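Local structure of major allergen Dau c 1 (Daucus carota, 2WQL) at residues A[3-16]-A[106-120]. The protein belongs to the Bet v 1 family of plant defence proteins, is a major carrot allergen and probably binds small hydrophobic or amphipathic ligands in an internal cavity. The protein carries 4 engineered substitutions. Sequence-based numbering, arbitrary orientation.
Sequences AQSHSLEITSSVSA and PTADGGSITKTTAIF. With P4C (O-acetaldehydyl-hexaethylene glycol), chain E.
Strand 5-12 pairs antiparallel with strand 112-120, their axes 4.6 Å apart at closest approach, through backbone hydrogen bonds running from Phe-120 N to Gln-4 O at one end to the Ser-12/Ser-112 pair at the other. Near the first end the CE1 edge of the Phe-120 ring meets His-6 CB at 4.1 Å, while Gln-4 CG touches Phe-120 CD1 at 4.2 Å. With CG anti to the backbone N (chi1 -175°), Gln-4 carries its amide past the ring, planes 55° apart, and OE1 accepts from Val-128 N. His-6 NE2 is hydrogen-bonded to Asp-137 OD2 of helix 130-153, which packs across this face. On the opposite face Glu-9 and Lys-115 run side by side, Glu-9 OE2 lying 3.7 Å from Lys-115 CE. Glu-9 OE2 and Lys-115 NZ stay 4.6 Å apart, too far for a salt bridge, and any attraction is probably modest and long-range. Just past the end of strand 5-12, Val-14 O accepts from Ser-112 OG at 2.9 Å. A water donates to Ser-112 OG and Ile-10 O and is hydrogen-bonded to Thr-114 OG1. In the pocket, Thr-116 CG2 approaches C8 of the bound glycol at 3.5 Å. The two faces thus differ in chemistry: that of Thr-116 turns to the ligand pocket and helix 130-153, whereas on the other Ser-5 OG and Thr-117 OG1 hydrogen-bond to Ala-108 O and Pro-106 O of a second subunit.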
ATOM      1  N   ALA A   3     -13.782  17.053  17.439  1.00 23.78           N
ATOM      2  CA  ALA A   3     -12.963  18.197  16.887  1.00 24.52           C
ATOM      3  C   ALA A   3     -12.413  17.860  15.507  1.00 24.52           C
ATOM      4  O   ALA A   3     -11.706  16.875  15.348  1.00 24.58           O
ATOM      5  CB  ALA A   3     -11.807  18.564  17.801  1.00 24.24           C
ATOM      6  N   GLN A   4     -12.723  18.706  14.531  1.00 24.40           N
ATOM      7  CA  GLN A   4     -12.401  18.441  13.130  1.00 24.19           C
ATOM      8  C   GLN A   4     -10.910  18.217  12.972  1.00 24.18           C
ATOM      9  O   GLN A   4     -10.122  18.932  13.543  1.00 23.84           O
ATOM     10  CB  GLN A   4     -12.860  19.612  12.234  1.00 24.08           C
ATOM     11  CG  GLN A   4     -12.678  19.383  10.746  1.00 23.73           C
ATOM     12  CD  GLN A   4     -13.116  20.560   9.880  1.00 23.15           C
ATOM     13  OE1 GLN A   4     -13.597  21.563  10.377  1.00 23.94           O
ATOM     14  NE2 GLN A   4     -12.941  20.434   8.578  1.00 20.99           N
ATOM     15  N   SER A   5     -10.526  17.212  12.197  1.00 24.40           N
ATOM     16  CA  SER A   5      -9.113  16.919  12.012  1.00 24.71           C
ATOM     17  C   SER A   5      -8.776  16.471  10.581  1.00 24.54           C
ATOM     18  O   SER A   5      -9.649  16.153   9.789  1.00 24.34           O
ATOM     19  CB  SER A   5      -8.661  15.866  13.028  1.00 24.58           C
ATOM     20  OG  SER A   5      -9.226  14.621  12.700  1.00 25.18           O
ATOM     21  N   HIS A   6      -7.495  16.467  10.257  1.00 24.60           N
ATOM     22  CA  HIS A   6      -7.059  16.093   8.914  1.00 24.90           C
ATOM     23  C   HIS A   6      -5.630  15.612   8.952  1.00 24.85           C
ATOM     24  O   HIS A   6      -4.825  16.093   9.747  1.00 24.65           O
ATOM     25  CB  HIS A   6      -7.157  17.298   7.983  1.00 25.11           C
ATOM     26  CG  HIS A   6      -6.664  17.038   6.597  1.00 25.96           C
ATOM     27  ND1 HIS A   6      -7.361  16.261   5.692  1.00 27.80           N
ATOM     28  CD2 HIS A   6      -5.548  17.464   5.951  1.00 27.09           C
ATOM     29  CE1 HIS A   6      -6.690  16.212   4.551  1.00 28.73           C
ATOM     30  NE2 HIS A   6      -5.586  16.932   4.682  1.00 28.36           N
ATOM     31  N   SER A   7      -5.293  14.658   8.105  1.00 24.91           N
ATOM     32  CA  SER A   7      -3.907  14.265   8.045  1.00 25.43           C
ATOM     33  C   SER A   7      -3.343  14.338   6.646  1.00 25.20           C
ATOM     34  O   SER A   7      -4.059  14.202   5.667  1.00 24.92           O
ATOM     35  CB  SER A   7      -3.710  12.874   8.640  1.00 25.81           C
ATOM     36  OG  SER A   7      -4.284  11.898   7.807  1.00 26.49           O
ATOM     37  N   LEU A   8      -2.036  14.569   6.594  1.00 25.60           N
ATOM     38  CA  LEU A   8      -1.277  14.695   5.359  1.00 25.92           C
ATOM     39  C   LEU A   8      -0.029  13.842   5.476  1.00 26.27           C
ATOM     40  O   LEU A   8       0.695  13.927   6.469  1.00 27.02           O
ATOM     41  CB  LEU A   8      -0.867  16.155   5.148  1.00 25.90           C
ATOM     42  CG  LEU A   8       0.066  16.427   3.965  1.00 26.64           C
ATOM     43  CD1 LEU A   8      -0.665  16.176   2.623  1.00 25.64           C
ATOM     44  CD2 LEU A   8       0.636  17.859   4.059  1.00 26.10           C
ATOM     45  N   GLU A   9       0.230  13.030   4.459  1.00 26.64           N
ATOM     46  CA  GLU A   9       1.429  12.206   4.431  1.00 26.77           C
ATOM     47  C   GLU A   9       2.237  12.590   3.216  1.00 26.46           C
ATOM     48  O   GLU A   9       1.683  12.739   2.132  1.00 26.48           O
ATOM     49  CB  GLU A   9       1.068  10.731   4.394  1.00 26.83           C
ATOM     50  CG  GLU A   9       0.439  10.275   5.692  1.00 29.34           C
ATOM     51  CD  GLU A   9       0.291   8.760   5.805  1.00 34.27           C
ATOM     52  OE1 GLU A   9       0.661   8.014   4.851  1.00 35.54           O
ATOM     53  OE2 GLU A   9      -0.202   8.314   6.876  1.00 38.23           O
ATOM     54  N   ILE A  10       3.540  12.787   3.397  1.00 26.03           N
ATOM     55  CA  ILE A  10       4.411  13.089   2.269  1.00 25.82           C
ATOM     56  C   ILE A  10       5.570  12.095   2.234  1.00 25.81           C
ATOM     57  O   ILE A  10       6.307  11.942   3.191  1.00 25.86           O
ATOM     58  CB  ILE A  10       4.959  14.530   2.319  1.00 25.68           C
ATOM     59  CG1 ILE A  10       3.826  15.553   2.421  1.00 25.83           C
ATOM     60  CG2 ILE A  10       5.780  14.821   1.089  1.00 25.48           C
ATOM     61  CD1 ILE A  10       4.270  16.926   2.888  1.00 25.30           C
ATOM     62  N   THR A  11       5.715  11.426   1.105  1.00 26.00           N
ATOM     63  CA  THR A  11       6.777  10.452   0.904  1.00 26.17           C
ATOM     64  C   THR A  11       8.016  11.123   0.316  1.00 25.91           C
ATOM     65  O   THR A  11       7.908  12.045  -0.498  1.00 26.00           O
ATOM     66  CB  THR A  11       6.298   9.322  -0.037  1.00 26.27           C
ATOM     67  OG1 THR A  11       5.226   8.620   0.598  1.00 27.05           O
ATOM     68  CG2 THR A  11       7.394   8.324  -0.327  1.00 27.16           C
ATOM     69  N   SER A  12       9.184  10.648   0.732  1.00 25.56           N
ATOM     70  CA  SER A  12      10.454  11.147   0.234  1.00 25.36           C
ATOM     71  C   SER A  12      11.479  10.031   0.150  1.00 25.33           C
ATOM     72  O   SER A  12      11.461   9.113   0.942  1.00 25.70           O
ATOM     73  CB  SER A  12      10.995  12.249   1.148  1.00 25.35           C
ATOM     74  OG  SER A  12      12.265  12.721   0.703  1.00 25.10           O
ATOM     75  N   SER A  13      12.387  10.128  -0.809  1.00 25.26           N
ATOM     76  CA  SER A  13      13.493   9.186  -0.916  1.00 25.02           C
ATOM     77  C   SER A  13      14.641   9.576  -0.002  1.00 24.63           C
ATOM     78  O   SER A  13      15.560   8.786   0.174  1.00 24.67           O
ATOM     79  CB  SER A  13      14.003   9.095  -2.357  1.00 25.04           C
ATOM     80  OG  SER A  13      14.483  10.341  -2.813  1.00 25.83           O
ATOM     81  N   VAL A  14      14.601  10.788   0.552  1.00 24.15           N
ATOM     82  CA  VAL A  14      15.594  11.242   1.516  1.00 24.01           C
ATOM     83  C   VAL A  14      15.303  10.615   2.891  1.00 24.15           C
ATOM     84  O   VAL A  14      14.149  10.360   3.240  1.00 24.44           O
ATOM     85  CB  VAL A  14      15.606  12.787   1.639  1.00 24.22           C
ATOM     86  CG1 VAL A  14      16.521  13.228   2.761  1.00 23.58           C
ATOM     87  CG2 VAL A  14      16.017  13.432   0.326  1.00 23.24           C
ATOM     88  N   SER A  15      16.349  10.374   3.672  1.00 24.02           N
ATOM     89  CA  SER A  15      16.206   9.696   4.961  1.00 23.53           C
ATOM     90  C   SER A  15      15.462  10.550   5.979  1.00 23.31           C
ATOM     91  O   SER A  15      15.408  11.769   5.862  1.00 23.03           O
ATOM     92  CB  SER A  15      17.579   9.315   5.514  1.00 23.23           C
ATOM     93  OG  SER A  15      18.236  10.446   6.052  1.00 23.20           O
ATOM     94  N   ALA A  16      14.912   9.878   6.980  1.00 23.48           N
ATOM     95  CA  ALA A  16      14.130  10.507   8.051  1.00 23.67           C
ATOM     96  C   ALA A  16      14.922  11.542   8.848  1.00 23.88           C
ATOM     97  O   ALA A  16      14.420  12.635   9.110  1.00 23.44           O
ATOM     98  CB  ALA A  16      13.559   9.419   8.998  1.00 22.94           C
ATOM     99  N   PRO A 106      10.985   6.371   9.205  1.00 24.62           N
ATOM    100  CA  PRO A 106      11.787   5.778   8.137  1.00 25.06           C
ATOM    101  C   PRO A 106      11.091   4.660   7.395  1.00 25.44           C
ATOM    102  O   PRO A 106      10.168   4.040   7.918  1.00 25.89           O
ATOM    103  CB  PRO A 106      13.020   5.239   8.866  1.00 24.87           C
ATOM    104  CG  PRO A 106      12.623   5.124  10.263  1.00 25.01           C
ATOM    105  CD  PRO A 106      11.599   6.172  10.523  1.00 24.65           C
ATOM    106  N   THR A 107      11.552   4.406   6.179  1.00 25.90           N
ATOM    107  CA  THR A 107      10.998   3.373   5.312  1.00 26.31           C
ATOM    108  C   THR A 107      12.085   2.370   4.953  1.00 26.24           C
ATOM    109  O   THR A 107      13.274   2.715   4.894  1.00 26.10           O
ATOM    110  CB  THR A 107      10.449   3.984   4.014  1.00 26.25           C
ATOM    111  OG1 THR A 107       9.290   4.759   4.308  1.00 27.06           O
ATOM    112  CG2 THR A 107      10.044   2.912   3.050  1.00 29.04           C
ATOM    113  N   ALA A 108      11.664   1.136   4.689  1.00 26.43           N
ATOM    114  CA  ALA A 108      12.574   0.046   4.315  1.00 26.71           C
ATOM    115  C   ALA A 108      13.592   0.395   3.212  1.00 26.86           C
ATOM    116  O   ALA A 108      14.706  -0.126   3.207  1.00 26.68           O
ATOM    117  CB  ALA A 108      11.759  -1.186   3.896  1.00 26.52           C
ATOM    118  N   ASP A 109      13.205   1.257   2.277  1.00 27.24           N
ATOM    119  CA  ASP A 109      14.094   1.647   1.171  1.00 27.74           C
ATOM    120  C   ASP A 109      15.147   2.707   1.547  1.00 27.39           C
ATOM    121  O   ASP A 109      15.932   3.131   0.696  1.00 27.55           O
ATOM    122  CB  ASP A 109      13.272   2.113  -0.048  1.00 28.11           C
ATOM    123  CG  ASP A 109      12.357   3.301   0.253  1.00 30.74           C
ATOM    124  OD1 ASP A 109      12.495   3.940   1.337  1.00 33.42           O
ATOM    125  OD2 ASP A 109      11.486   3.593  -0.610  1.00 33.56           O
ATOM    126  N   GLY A 110      15.164   3.142   2.806  1.00 26.98           N
ATOM    127  CA  GLY A 110      16.096   4.188   3.240  1.00 26.60           C
ATOM    128  C   GLY A 110      15.532   5.590   3.091  1.00 26.25           C
ATOM    129  O   GLY A 110      16.228   6.563   3.386  1.00 26.45           O
ATOM    130  N   GLY A 111      14.283   5.697   2.633  1.00 25.63           N
ATOM    131  CA  GLY A 111      13.585   6.973   2.571  1.00 25.31           C
ATOM    132  C   GLY A 111      12.740   7.193   3.804  1.00 25.09           C
ATOM    133  O   GLY A 111      13.038   6.634   4.861  1.00 25.21           O
ATOM    134  N   SER A 112      11.690   8.004   3.667  1.00 24.69           N
ATOM    135  CA  SER A 112      10.856   8.385   4.802  1.00 24.75           C
ATOM    136  C   SER A 112       9.429   8.781   4.421  1.00 24.45           C
ATOM    137  O   SER A 112       9.153   9.077   3.272  1.00 24.75           O
ATOM    138  CB  SER A 112      11.513   9.552   5.541  1.00 24.98           C
ATOM    139  OG  SER A 112      11.710  10.679   4.680  1.00 25.37           O
ATOM    140  N   ILE A 113       8.534   8.753   5.403  1.00 24.20           N
ATOM    141  CA  ILE A 113       7.191   9.313   5.287  1.00 24.38           C
ATOM    142  C   ILE A 113       7.032  10.325   6.403  1.00 24.50           C
ATOM    143  O   ILE A 113       7.272  10.004   7.557  1.00 24.86           O
ATOM    144  CB  ILE A 113       6.081   8.258   5.454  1.00 24.49           C
ATOM    145  CG1 ILE A 113       6.173   7.176   4.375  1.00 25.16           C
ATOM    146  CG2 ILE A 113       4.720   8.905   5.339  1.00 24.54           C
ATOM    147  CD1 ILE A 113       5.304   5.978   4.634  1.00 24.48           C
ATOM    148  N   THR A 114       6.639  11.547   6.059  1.00 24.51           N
ATOM    149  CA  THR A 114       6.394  12.591   7.041  1.00 24.52           C
ATOM    150  C   THR A 114       4.874  12.648   7.240  1.00 25.10           C
ATOM    151  O   THR A 114       4.130  12.997   6.307  1.00 25.68           O
ATOM    152  CB  THR A 114       6.969  13.949   6.564  1.00 24.29           C
ATOM    153  OG1 THR A 114       8.392  13.846   6.474  1.00 24.56           O
ATOM    154  CG2 THR A 114       6.626  15.063   7.503  1.00 22.48           C
ATOM    155  N   LYS A 115       4.426  12.289   8.440  1.00 25.06           N
ATOM    156  CA  LYS A 115       3.005  12.202   8.767  1.00 25.72           C
ATOM    157  C   LYS A 115       2.591  13.366   9.660  1.00 26.09           C
ATOM    158  O   LYS A 115       3.144  13.499  10.764  1.00 26.87           O
ATOM    159  CB  LYS A 115       2.732  10.880   9.488  1.00 25.58           C
ATOM    160  CG  LYS A 115       3.132   9.631   8.660  1.00 26.48           C
ATOM    161  CD  LYS A 115       2.760   8.314   9.339  1.00 26.97           C
ATOM    162  CE  LYS A 115       2.937   7.117   8.401  1.00 28.00           C
ATOM    163  NZ  LYS A 115       2.967   5.801   9.145  1.00 28.46           N
ATOM    164  N   THR A 116       1.647  14.199   9.200  1.00 26.02           N
ATOM    165  CA  THR A 116       1.153  15.334   9.982  1.00 26.41           C
ATOM    166  C   THR A 116      -0.338  15.210  10.237  1.00 26.30           C
ATOM    167  O   THR A 116      -1.107  14.918   9.338  1.00 26.32           O
ATOM    168  CB  THR A 116       1.401  16.685   9.286  1.00 26.65           C
ATOM    169  OG1 THR A 116       2.789  16.788   8.943  1.00 28.15           O
ATOM    170  CG2 THR A 116       0.999  17.859  10.204  1.00 26.57           C
ATOM    171  N   THR A 117      -0.733  15.450  11.475  1.00 26.12           N
ATOM    172  CA  THR A 117      -2.134  15.518  11.857  1.00 26.05           C
ATOM    173  C   THR A 117      -2.426  16.940  12.304  1.00 25.65           C
ATOM    174  O   THR A 117      -1.721  17.484  13.147  1.00 25.79           O
ATOM    175  CB  THR A 117      -2.423  14.568  13.045  1.00 26.28           C
ATOM    176  OG1 THR A 117      -2.152  13.219  12.643  1.00 26.64           O
ATOM    177  CG2 THR A 117      -3.866  14.729  13.522  1.00 25.54           C
ATOM    178  N   ALA A 118      -3.461  17.530  11.728  1.00 25.34           N
ATOM    179  CA  ALA A 118      -3.910  18.858  12.072  1.00 24.85           C
ATOM    180  C   ALA A 118      -5.287  18.746  12.739  1.00 25.04           C
ATOM    181  O   ALA A 118      -6.176  18.016  12.235  1.00 24.79           O
ATOM    182  CB  ALA A 118      -3.987  19.694  10.833  1.00 24.57           C
ATOM    183  N   ILE A 119      -5.460  19.457  13.862  1.00 25.01           N
ATOM    184  CA  ILE A 119      -6.730  19.507  14.569  1.00 25.02           C
ATOM    185  C   ILE A 119      -7.187  20.950  14.626  1.00 25.11           C
ATOM    186  O   ILE A 119      -6.469  21.803  15.147  1.00 24.90           O
ATOM    187  CB  ILE A 119      -6.613  18.932  15.975  1.00 25.28           C
ATOM    188  CG1 ILE A 119      -6.106  17.483  15.912  1.00 25.94           C
ATOM    189  CG2 ILE A 119      -7.955  19.007  16.687  1.00 24.26           C
ATOM    190  CD1 ILE A 119      -5.711  16.908  17.243  1.00 27.05           C
ATOM    191  N   PHE A 120      -8.369  21.218  14.065  1.00 25.29           N
ATOM    192  CA  PHE A 120      -8.915  22.570  13.973  1.00 25.56           C
ATOM    193  C   PHE A 120      -9.895  22.854  15.115  1.00 25.62           C
ATOM    194  O   PHE A 120     -10.974  22.266  15.189  1.00 25.81           O
ATOM    195  CB  PHE A 120      -9.631  22.774  12.630  1.00 25.79           C
ATOM    196  CG  PHE A 120      -8.804  22.411  11.435  1.00 26.56           C
ATOM    197  CD1 PHE A 120      -8.911  21.164  10.868  1.00 27.35           C
ATOM    198  CD2 PHE A 120      -7.917  23.325  10.880  1.00 27.37           C
ATOM    199  CE1 PHE A 120      -8.150  20.825   9.762  1.00 27.84           C
ATOM    200  CE2 PHE A 120      -7.150  23.001   9.778  1.00 27.00           C
ATOM    201  CZ  PHE A 120      -7.261  21.748   9.220  1.00 27.54           C
TER
HETATM  202  O1  P4C E 200       9.204  24.126  11.136  1.00 44.82           O
HETATM  203  C2  P4C E 200       8.012  23.963  10.885  1.00 42.98           C
HETATM  204  C3  P4C E 200       7.446  22.589  10.576  1.00 41.99           C
HETATM  205  O4  P4C E 200       6.023  22.728  10.410  1.00 42.74           O
HETATM  206  C5  P4C E 200       5.222  21.531  10.532  1.00 40.77           C
HETATM  207  C6  P4C E 200       3.774  21.943  10.832  1.00 40.48           C
HETATM  208  O7  P4C E 200       2.996  22.005   9.640  1.00 41.48           O
HETATM  209  C8  P4C E 200       2.657  20.724   9.064  1.00 41.56           C
HETATM  210  C9  P4C E 200       2.958  20.611   7.551  1.00 40.39           C
HETATM  211  O10 P4C E 200       4.015  19.652   7.299  1.00 38.26           O
HETATM  212  C11 P4C E 200       4.698  19.826   6.042  1.00 35.38           C
HETATM  213  C12 P4C E 200       6.119  20.349   6.242  1.00 34.68           C
HETATM  214  O13 P4C E 200       6.285  21.620   5.593  1.00 34.28           O
HETATM  215  C14 P4C E 200       7.609  22.164   5.663  1.00 33.33           C
HETATM  216  C15 P4C E 200       7.828  22.915   6.972  1.00 34.50           C
HETATM  217  O16 P4C E 200       7.728  24.328   6.783  1.00 37.06           O
HETATM  218  C17 P4C E 200       7.266  25.063   7.942  1.00 39.01           C
HETATM  219  C18 P4C E 200       6.409  26.283   7.532  1.00 40.07           C
HETATM  220  O19 P4C E 200       5.498  26.714   8.573  1.00 41.22           O
HETATM  221  C20 P4C E 200       4.109  26.404   8.340  1.00 41.31           C
HETATM  222  C21 P4C E 200       3.369  26.202   9.679  1.00 42.05           C
HETATM  223  O22 P4C E 200       2.628  24.963   9.778  1.00 42.60           O
HETATM  224  O   HOH W   1       9.311  12.197   4.368  1.00 22.48           O